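Local coordinates for protein her-1 (Caenorhabditis elegans, PDB 1SZH) that dictates male development in sex determination, inhibiting TRA-2A and probably acting directly as a secreted signal between cells, at residues T107-I112 with K124-C129; I28-F33 with K53-V58. The protein carries 2 engineered substitutions. All blocks are in the same frame, centred on the assembly; numbering follows the deposited sequence.

Contact 1 of 2, residues T107-I112 with K124-C129; sequences TRLDSI and KCFEKC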
loop_
_atom_site.group_PDB
_atom_site.type_symbol
_atom_site.label_atom_id
_atom_site.label_comp_id
_atom_site.label_asym_id
_atom_site.label_seq_id
_atom_site.Cartn_x
_atom_site.Cartn_y
_atom_site.Cartn_z
ATOM N N THR A 107 8.539 3.247 -5.949
ATOM C CA THR A 107 7.991 2.418 -7.015
ATOM C C THR A 107 6.469 2.526 -7.049
ATOM O O THR A 107 5.879 2.664 -8.114
ATOM C CB THR A 107 8.426 0.956 -6.839
ATOM O OG1 THR A 107 9.850 0.889 -6.942
ATOM C CG2 THR A 107 7.810 0.067 -7.932
ATOM N N ARG A 108 5.832 2.483 -5.883
ATOM C CA ARG A 108 4.377 2.604 -5.847
ATOM C C ARG A 108 3.951 3.977 -6.356
ATOM O O ARG A 108 3.063 4.088 -7.200
ATOM C CB ARG A 108 3.828 2.511 -4.425
ATOM C CG ARG A 108 4.137 1.266 -3.651
ATOM C CD ARG A 108 3.459 1.404 -2.299
ATOM N NE ARG A 108 3.784 0.269 -1.425
ATOM C CZ ARG A 108 3.208 0.073 -0.247
ATOM N NH1 ARG A 108 2.290 0.937 0.219
ATOM N NH2 ARG A 108 3.520 -1.004 0.455
ATOM N N LEU A 109 4.566 5.029 -5.811
ATOM C CA LEU A 109 4.161 6.373 -6.166
ATOM C C LEU A 109 4.408 6.718 -7.622
ATOM O O LEU A 109 3.614 7.440 -8.228
ATOM C CB LEU A 109 4.799 7.395 -5.212
ATOM C CG LEU A 109 4.358 7.261 -3.746
ATOM C CD1 LEU A 109 5.157 8.239 -2.868
ATOM C CD2 LEU A 109 2.863 7.536 -3.608
ATOM N N ASP A 110 5.487 6.204 -8.195
ATOM C CA ASP A 110 5.759 6.467 -9.605
ATOM C C ASP A 110 4.636 5.858 -10.452
ATOM O O ASP A 110 4.168 6.476 -11.411
ATOM C CB ASP A 110 7.104 5.863 -10.033
ATOM C CG ASP A 110 8.293 6.606 -9.446
ATOM O OD1 ASP A 110 8.143 7.791 -9.069
ATOM O OD2 ASP A 110 9.385 6.002 -9.380
ATOM N N SER A 111 4.189 4.655 -10.087
ATOM C CA SER A 111 3.135 3.978 -10.858
ATOM C C SER A 111 1.797 4.673 -10.683
ATOM O O SER A 111 1.061 4.860 -11.652
ATOM C CB SER A 111 3.050 2.494 -10.432
ATOM O OG SER A 111 1.989 1.849 -11.125
ATOM N N ILE A 112 1.493 5.085 -9.451
ATOM C CA ILE A 112 0.245 5.784 -9.187
ATOM C C ILE A 112 0.244 7.158 -9.879
ATOM O O ILE A 112 -0.758 7.570 -10.451
ATOM C CB ILE A 112 0.066 5.960 -7.660
ATOM C CG1 ILE A 112 -0.129 4.593 -7.009
ATOM C CG2 ILE A 112 -1.142 6.884 -7.358
ATOM C CD1 ILE A 112 0.123 4.605 -5.482
ATOM N N LYS A 124 -2.990 14.996 -6.560
ATOM C CA LYS A 124 -2.681 15.939 -5.484
ATOM C C LYS A 124 -3.586 15.672 -4.288
ATOM O O LYS A 124 -3.144 15.796 -3.141
ATOM C CB LYS A 124 -2.846 17.380 -5.976
ATOM C CG LYS A 124 -1.775 17.786 -6.971
ATOM C CD LYS A 124 -1.920 19.247 -7.400
ATOM C CE LYS A 124 -0.789 19.657 -8.341
ATOM N NZ LYS A 124 -0.941 21.049 -8.871
ATOM N N CYS A 125 -4.834 15.300 -4.536
ATOM C CA CYS A 125 -5.757 14.992 -3.444
ATOM C C CYS A 125 -5.287 13.718 -2.720
ATOM O O CYS A 125 -5.331 13.623 -1.499
ATOM C CB CYS A 125 -7.157 14.790 -3.992
ATOM S SG CYS A 125 -8.405 14.438 -2.776
ATOM N N PHE A 126 -4.826 12.734 -3.489
ATOM C CA PHE A 126 -4.319 11.495 -2.912
ATOM C C PHE A 126 -3.155 11.842 -1.968
ATOM O O PHE A 126 -3.065 11.331 -0.848
ATOM C CB PHE A 126 -3.835 10.574 -4.066
ATOM C CG PHE A 126 -3.010 9.371 -3.617
ATOM C CD1 PHE A 126 -3.621 8.263 -3.031
ATOM C CD2 PHE A 126 -1.631 9.358 -3.799
ATOM C CE1 PHE A 126 -2.861 7.144 -2.623
ATOM C CE2 PHE A 126 -0.845 8.237 -3.402
ATOM C CZ PHE A 126 -1.460 7.135 -2.810
ATOM N N GLU A 127 -2.263 12.712 -2.422
ATOM C CA GLU A 127 -1.126 13.082 -1.596
ATOM C C GLU A 127 -1.591 13.870 -0.370
ATOM O O GLU A 127 -1.054 13.684 0.722
ATOM C CB GLU A 127 -0.116 13.879 -2.420
ATOM C CG GLU A 127 0.642 13.030 -3.466
ATOM C CD GLU A 127 1.773 12.189 -2.873
ATOM O OE1 GLU A 127 1.504 11.278 -2.053
ATOM O OE2 GLU A 127 2.946 12.436 -3.232
ATOM N N LYS A 128 -2.590 14.723 -0.552
ATOM C CA LYS A 128 -3.106 15.502 0.590
ATOM C C LYS A 128 -3.740 14.564 1.627
ATOM O O LYS A 128 -3.588 14.737 2.837
ATOM C CB LYS A 128 -4.111 16.545 0.091
ATOM C CG LYS A 128 -4.715 17.437 1.185
ATOM C CD LYS A 128 -5.445 18.606 0.524
ATOM C CE LYS A 128 -5.766 19.711 1.512
ATOM N NZ LYS A 128 -6.366 20.870 0.793
ATOM N N CYS A 129 -4.477 13.566 1.162
ATOM C CA CYS A 129 -5.075 12.589 2.051
ATOM C C CYS A 129 -3.962 11.909 2.868
ATOM O O CYS A 129 -4.125 11.702 4.065
ATOM C CB CYS A 129 -5.847 11.556 1.204
ATOM S SG CYS A 129 -6.598 10.190 2.064
#

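Contact 2 of 2, residues I28-F33 with K53-V58; sequences IEIMKF and KCLQNV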
loop_
_atom_site.group_PDB
_atom_site.type_symbol
_atom_site.label_atom_id
_atom_site.label_comp_id
_atom_site.label_asym_id
_atom_site.label_seq_id
_atom_site.Cartn_x
_atom_site.Cartn_y
_atom_site.Cartn_z
ATOM N N ILE A 28 6.657 -15.554 1.091
ATOM C CA ILE A 28 7.796 -15.358 0.192
ATOM C C ILE A 28 7.263 -15.034 -1.197
ATOM O O ILE A 28 7.770 -14.128 -1.869
ATOM C CB ILE A 28 8.677 -16.619 0.173
ATOM C CG1 ILE A 28 9.432 -16.718 1.502
ATOM C CG2 ILE A 28 9.674 -16.580 -0.979
ATOM C CD1 ILE A 28 10.065 -18.076 1.758
ATOM N N GLU A 29 6.207 -15.737 -1.612
ATOM C CA GLU A 29 5.624 -15.496 -2.943
ATOM C C GLU A 29 5.052 -14.096 -3.119
ATOM O O GLU A 29 5.332 -13.425 -4.119
ATOM C CB GLU A 29 4.529 -16.518 -3.237
ATOM C CG GLU A 29 5.036 -17.909 -3.543
ATOM C CD GLU A 29 4.693 -18.346 -4.965
ATOM O OE1 GLU A 29 5.593 -18.851 -5.655
ATOM O OE2 GLU A 29 3.518 -18.200 -5.381
ATOM N N ILE A 30 4.255 -13.630 -2.147
ATOM C CA ILE A 30 3.701 -12.296 -2.317
ATOM C C ILE A 30 4.797 -11.230 -2.241
ATOM O O ILE A 30 4.689 -10.182 -2.870
ATOM C CB ILE A 30 2.532 -12.021 -1.332
ATOM C CG1 ILE A 30 3.005 -11.933 0.123
ATOM C CG2 ILE A 30 1.505 -13.156 -1.444
ATOM C CD1 ILE A 30 3.412 -10.526 0.574
ATOM N N MET A 31 5.879 -11.498 -1.522
ATOM C CA MET A 31 6.958 -10.509 -1.509
ATOM C C MET A 31 7.712 -10.469 -2.846
ATOM O O MET A 31 8.022 -9.395 -3.365
ATOM C CB MET A 31 7.941 -10.790 -0.370
ATOM C CG MET A 31 7.367 -10.371 0.986
ATOM S SD MET A 31 8.556 -10.546 2.352
ATOM C CE MET A 31 8.239 -12.252 2.829
ATOM N N LYS A 32 8.003 -11.637 -3.418
ATOM C CA LYS A 32 8.767 -11.637 -4.671
ATOM C C LYS A 32 7.939 -11.136 -5.844
ATOM O O LYS A 32 8.499 -10.559 -6.768
ATOM C CB LYS A 32 9.354 -13.038 -4.965
ATOM C CG LYS A 32 8.410 -14.050 -5.577
ATOM C CD LYS A 32 9.128 -15.441 -5.701
ATOM C CE LYS A 32 8.392 -16.364 -6.661
ATOM N NZ LYS A 32 9.009 -17.720 -6.677
ATOM N N PHE A 33 6.631 -11.336 -5.785
ATOM C CA PHE A 33 5.742 -10.876 -6.853
ATOM C C PHE A 33 5.257 -9.460 -6.600
ATOM O O PHE A 33 4.728 -8.816 -7.501
ATOM C CB PHE A 33 4.521 -11.808 -7.004
ATOM C CG PHE A 33 4.819 -13.077 -7.747
ATOM C CD1 PHE A 33 4.842 -14.304 -7.088
ATOM C CD2 PHE A 33 5.045 -13.044 -9.109
ATOM C CE1 PHE A 33 5.104 -15.487 -7.795
ATOM C CE2 PHE A 33 5.300 -14.216 -9.819
ATOM C CZ PHE A 33 5.324 -15.439 -9.150
ATOM N N LYS A 53 2.660 -4.832 8.243
ATOM C CA LYS A 53 3.526 -3.934 8.996
ATOM C C LYS A 53 4.799 -4.638 9.434
ATOM O O LYS A 53 5.888 -4.061 9.356
ATOM C CB LYS A 53 2.754 -3.393 10.199
ATOM C CG LYS A 53 1.557 -2.576 9.759
ATOM C CD LYS A 53 0.771 -2.043 10.925
ATOM C CE LYS A 53 -0.376 -1.166 10.441
ATOM N NZ LYS A 53 -1.134 -0.547 11.575
ATOM N N CYS A 54 4.669 -5.889 9.860
ATOM C CA CYS A 54 5.837 -6.666 10.271
ATOM C C CYS A 54 6.789 -6.821 9.060
ATOM O O CYS A 54 8.003 -6.603 9.169
ATOM C CB CYS A 54 5.361 -8.021 10.791
ATOM S SG CYS A 54 6.654 -9.112 11.443
ATOM N N LEU A 55 6.251 -7.220 7.904
ATOM C CA LEU A 55 7.091 -7.388 6.727
ATOM C C LEU A 55 7.794 -6.093 6.325
ATOM O O LEU A 55 8.984 -6.091 6.021
ATOM C CB LEU A 55 6.278 -7.951 5.540
ATOM C CG LEU A 55 5.758 -9.377 5.757
ATOM C CD1 LEU A 55 4.879 -9.735 4.542
ATOM C CD2 LEU A 55 6.894 -10.378 5.876
ATOM N N GLN A 56 7.066 -4.984 6.313
ATOM C CA GLN A 56 7.689 -3.714 5.954
ATOM C C GLN A 56 8.850 -3.363 6.894
ATOM O O GLN A 56 9.904 -2.898 6.457
ATOM C CB GLN A 56 6.653 -2.597 5.999
ATOM C CG GLN A 56 5.669 -2.643 4.842
ATOM C CD GLN A 56 5.700 -1.351 4.037
ATOM O OE1 GLN A 56 5.533 -0.260 4.580
ATOM N NE2 GLN A 56 5.897 -1.471 2.732
ATOM N N ASN A 57 8.633 -3.612 8.182
ATOM C CA ASN A 57 9.644 -3.310 9.186
ATOM C C ASN A 57 10.904 -4.152 8.989
ATOM O O ASN A 57 12.009 -3.663 9.232
ATOM C CB ASN A 57 9.061 -3.496 10.600
ATOM C CG ASN A 57 8.163 -2.334 11.028
ATOM O OD1 ASN A 57 7.608 -2.335 12.139
ATOM N ND2 ASN A 57 8.006 -1.345 10.151
ATOM N N VAL A 58 10.770 -5.404 8.542
ATOM C CA VAL A 58 11.973 -6.216 8.321
ATOM C C VAL A 58 12.620 -5.887 6.972
ATOM O O VAL A 58 13.815 -5.619 6.895
ATOM C CB VAL A 58 11.668 -7.732 8.381
ATOM C CG1 VAL A 58 12.947 -8.533 8.084
ATOM C CG2 VAL A 58 11.105 -8.105 9.722
#

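Contact 1 of 2, residues T107-I112 with K124-C129
L109 and I112 on helix 105-115 meet F126 and E127 on helix 120-134, the two arms of a helical hairpin joined by a four-residue link. The segments run roughly antiparallel, at 147°, and their axes come no closer than 12.4 Å, so long side chains have to bridge the gap.

The apolar part centres on the ring of F126. A chi1 of 168° swings CG of F126 away from the backbone N and carries the ring toward helix 105-115. I112 crosses it at about a right angle: its CG2 methyl sits over one face, 4.2 Å above the plane and shifted toward the rim, while CD1 comes to 4.0 Å from CZ of F126. C94 of helix 85-97 touches both I112 and F126, and F79 also packs on both.

E127 adds only a loose touch where the contact is partly exposed, its OE1 4.3 Å from CD2 of L109. The carboxylate turns to its own helix and forms a salt bridge with R130, on which L109 also packs. L109 itself comes in at the edge of the F126 ring, in its plane, with CD2 3.8 Å from CE2.

Contact 2 of 2, residues I28-F33 with K53-V58
M31 and I30 meet L55 without a flat group on either side, so there are no ring faces or edges to fit together: the interface is made of methyl groups and one thioether. L55 faces the other helix with its fork, and the two prongs divide the work. CD2 takes M31, lying 3.8 Å from CE and 3.9 Å from SD of that methionine, so the methyl rests alongside the SD–CE bond rather than meeting only its end. CD1 takes I30, more loosely, at 4.3 Å from its CD1.

M31 reaches this position with its side chain extended through chi2 and then bent at the sulfur (chi3 -88°), which lays the terminal methyl against the leucine as the two side chains pass at a slant. I30 does not leave its backbone facing helix 47-59; it is the end of its side chain that comes nearer.

Helix 8-18 joins the same core, with I11 against M31 and with A14 and C18 against L55, so helices 8-18, 24-33 and 47-59 gather round one apolar centre as a packed three-helix core. The disulfide between C54 and C18 ties two of the three helices covalently. At the margin, I30 also packs on I37 and P101, and the backbone carbonyl of M31 accepts a hydrogen bond from S102 OG.

Contacts 1 and 2 share no helix and lie on opposite sides of the chain's centre, about 21 Å apart between centres. Contact 2 is buried throughout and purely aliphatic apart from its thioether. Contact 1 is only partly buried, is built round an aromatic ring, and has a carboxylate at its margin. The segments of contact 1 carry two disulfide cysteines, those of contact 2 one. The two regions meet through R108 on segment 107-112, which itself takes no part in contact 1: its NH2 packs 3.3 Å from NE2 of Q56 on segment 53-58 and is hydrogen-bonded to the hydroxyl of Y52, joining helix 105-115 to helix 47-59.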